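Local coordinates for protein alternansucrase (PDB 6HVG) that belongs to glycoside hydrolase family 70, with a parallel barrel at its core and putative cell-wall-binding repeats at both ends of the chain, at residues Arg698-Asp706 against Met864-Leu873. Residues are numbered along the deposited sequence; the frame is centred on the assembly and turned at random.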
# COMPACT_ATOMS: atom_id res chain seq x y z
N ARG A 698 18.77 -16.96 8.84
CA ARG A 698 17.46 -17.56 8.73
C ARG A 698 17.14 -18.20 10.05
O ARG A 698 18.05 -18.60 10.75
CB ARG A 698 17.51 -18.61 7.63
CG ARG A 698 17.71 -18.03 6.23
CD ARG A 698 17.83 -19.13 5.18
NE ARG A 698 18.04 -18.57 3.85
CZ ARG A 698 18.72 -19.15 2.86
NH1 ARG A 698 19.27 -20.35 3.01
NH2 ARG A 698 18.86 -18.53 1.69
N SER A 699 15.86 -18.29 10.40
CA SER A 699 15.48 -19.04 11.59
C SER A 699 15.77 -20.54 11.40
O SER A 699 15.68 -21.09 10.28
CB SER A 699 14.00 -18.84 11.91
OG SER A 699 13.64 -17.48 11.80
N ASN A 700 16.17 -21.20 12.47
CA ASN A 700 16.43 -22.62 12.41
C ASN A 700 15.21 -23.45 12.01
O ASN A 700 14.06 -23.06 12.24
CB ASN A 700 16.95 -23.11 13.75
CG ASN A 700 18.40 -22.78 13.95
OD1 ASN A 700 19.02 -22.11 13.13
ND2 ASN A 700 18.95 -23.22 15.07
N MET A 701 15.49 -24.60 11.39
CA MET A 701 14.46 -25.55 11.03
C MET A 701 13.72 -26.02 12.27
O MET A 701 12.57 -26.41 12.18
CB MET A 701 15.07 -26.74 10.31
CG MET A 701 15.87 -26.41 9.05
SD MET A 701 14.95 -25.61 7.73
CE MET A 701 13.82 -26.92 7.28
N TRP A 702 14.39 -25.99 13.42
CA TRP A 702 13.76 -26.23 14.73
C TRP A 702 12.39 -25.56 14.87
O TRP A 702 11.48 -26.15 15.44
CB TRP A 702 14.66 -25.73 15.88
CG TRP A 702 14.17 -26.08 17.28
CD1 TRP A 702 14.20 -27.33 17.87
CD2 TRP A 702 13.59 -25.20 18.24
NE1 TRP A 702 13.67 -27.27 19.15
CE2 TRP A 702 13.29 -25.97 19.40
CE3 TRP A 702 13.29 -23.83 18.25
CZ2 TRP A 702 12.71 -25.41 20.53
CZ3 TRP A 702 12.71 -23.28 19.38
CH2 TRP A 702 12.42 -24.08 20.50
N TYR A 703 12.25 -24.35 14.35
CA TYR A 703 10.99 -23.61 14.51
C TYR A 703 9.77 -24.27 13.86
O TYR A 703 8.65 -24.03 14.31
CB TYR A 703 11.14 -22.15 14.05
CG TYR A 703 11.96 -21.32 15.02
CD1 TYR A 703 11.41 -20.89 16.22
CD2 TYR A 703 13.29 -20.99 14.75
CE1 TYR A 703 12.14 -20.15 17.12
CE2 TYR A 703 14.03 -20.26 15.65
CZ TYR A 703 13.45 -19.85 16.83
OH TYR A 703 14.19 -19.12 17.71
N PHE A 704 9.99 -25.09 12.84
CA PHE A 704 8.90 -25.83 12.21
C PHE A 704 8.19 -26.78 13.19
O PHE A 704 7.00 -27.05 13.02
CB PHE A 704 9.39 -26.64 11.02
CG PHE A 704 9.60 -25.83 9.77
CD1 PHE A 704 8.55 -25.47 8.99
CD2 PHE A 704 10.87 -25.48 9.36
CE1 PHE A 704 8.74 -24.76 7.82
CE2 PHE A 704 11.08 -24.77 8.19
CZ PHE A 704 10.01 -24.40 7.42
N LEU A 705 8.92 -27.28 14.17
CA LEU A 705 8.39 -28.26 15.11
C LEU A 705 7.34 -27.68 16.06
O LEU A 705 6.37 -28.38 16.37
CB LEU A 705 9.53 -28.90 15.92
CG LEU A 705 10.64 -29.61 15.15
CD1 LEU A 705 11.66 -30.23 16.08
CD2 LEU A 705 10.08 -30.69 14.24
N ASP A 706 7.54 -26.45 16.53
CA ASP A 706 6.68 -25.80 17.51
C ASP A 706 6.60 -26.71 18.74
O ASP A 706 5.54 -27.22 19.08
CB ASP A 706 5.30 -25.50 16.90
CG ASP A 706 4.34 -24.80 17.86
OD1 ASP A 706 4.80 -23.99 18.70
OD2 ASP A 706 3.11 -25.03 17.78
N MET A 864 8.27 -35.49 12.71
CA MET A 864 9.11 -34.40 12.32
C MET A 864 10.04 -34.12 13.50
O MET A 864 9.59 -34.05 14.66
CB MET A 864 8.27 -33.17 11.96
CG MET A 864 9.04 -32.10 11.21
SD MET A 864 8.05 -30.62 10.80
CE MET A 864 7.14 -31.21 9.40
N ALA A 865 11.33 -33.99 13.20
CA ALA A 865 12.36 -33.78 14.21
C ALA A 865 13.48 -32.96 13.57
O ALA A 865 13.49 -32.75 12.36
CB ALA A 865 12.91 -35.11 14.71
N THR A 866 14.39 -32.48 14.40
CA THR A 866 15.54 -31.72 13.92
C THR A 866 16.73 -32.05 14.77
O THR A 866 16.59 -32.32 15.98
CB THR A 866 15.35 -30.18 13.98
OG1 THR A 866 15.00 -29.76 15.30
CG2 THR A 866 14.28 -29.68 12.99
N ASP A 867 17.91 -32.02 14.15
CA ASP A 867 19.13 -32.17 14.89
C ASP A 867 19.42 -30.83 15.55
O ASP A 867 20.40 -30.17 15.23
CB ASP A 867 20.26 -32.58 13.96
CG ASP A 867 21.55 -32.87 14.70
OD1 ASP A 867 21.50 -33.28 15.89
OD2 ASP A 867 22.61 -32.64 14.09
N SER A 868 18.54 -30.43 16.47
CA SER A 868 18.57 -29.11 17.07
C SER A 868 17.60 -29.04 18.24
O SER A 868 16.61 -29.76 18.29
CB SER A 868 18.19 -28.07 16.02
OG SER A 868 18.09 -26.80 16.62
N SER A 869 17.90 -28.17 19.20
CA SER A 869 17.11 -28.02 20.41
C SER A 869 16.60 -26.60 20.63
O SER A 869 15.90 -26.34 21.61
CB SER A 869 17.97 -28.43 21.61
OG SER A 869 17.23 -28.43 22.82
N GLY A 870 16.91 -25.67 19.72
CA GLY A 870 16.49 -24.27 19.87
C GLY A 870 17.14 -23.33 18.88
O GLY A 870 17.57 -23.75 17.81
N LYS A 871 17.22 -22.05 19.24
CA LYS A 871 17.93 -21.02 18.45
C LYS A 871 19.40 -21.37 18.18
O LYS A 871 19.90 -21.11 17.09
CB LYS A 871 17.95 -19.69 19.20
CG LYS A 871 16.60 -19.07 19.54
CD LYS A 871 16.73 -17.69 20.18
CE LYS A 871 17.27 -17.77 21.61
NZ LYS A 871 17.51 -16.43 22.22
N ASP A 872 20.09 -21.92 19.18
CA ASP A 872 21.55 -22.08 19.14
C ASP A 872 21.96 -23.54 19.03
O ASP A 872 21.32 -24.42 19.58
CB ASP A 872 22.19 -21.47 20.39
CG ASP A 872 21.89 -19.99 20.54
OD1 ASP A 872 22.22 -19.21 19.62
OD2 ASP A 872 21.34 -19.60 21.59
N LEU A 873 23.08 -23.76 18.34
CA LEU A 873 23.54 -25.09 17.98
C LEU A 873 24.75 -25.52 18.81
O LEU A 873 25.77 -24.84 18.83
CB LEU A 873 23.93 -25.09 16.49
CG LEU A 873 22.85 -24.91 15.42
CD1 LEU A 873 22.28 -23.50 15.40
CD2 LEU A 873 23.41 -25.24 14.04
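The first half of the hairpin connection between antiparallel strands 862-866 and 881-885 meets the turn 701-705, whose backbone angles are helical, and the meeting centres on Trp702 and Gly870. Gly870 CA stands 3.5 Å from the centroid of the six-membered ring of Trp702 and 15° off its normal, which defines a CH-pi contact over the face. On that same face the Ser869 carbonyl lies toward the rim, its O 3.5 Å from Trp702 CZ2. Trp702 CG is anti to the backbone N (chi1 -173°), which carries the indole out from the turn to this peptide, while Thr866 OG1 sits near the ring plane at the edge, 3.6 Å from Trp702 CD1. Asn700 ND2 gives a hydrogen bond to Gly870 O at 3.1 Å, the donor lying in the carbonyl plane but the acceptor tilted from the amide plane of Asn700, with a bent N-H...O angle of 142°. On the strand itself, Leu705 CD2 packs obliquely on Met864 CG (3.5 Å), and Leu705 CD1 meets Thr866 OG1 tip to tip. Phe704 turns its ring toward helix 681-692 and Met813, yet its CB lies 4.2 Å from Met864 SD. Strand 881-885 pairs with 862-866 and lends Leu881 to Thr866 and Met701. The geometry is that of a turn packed against strand 862-866 and the hairpin connection that leaves it, through a tryptophan face laid on a glycine peptide.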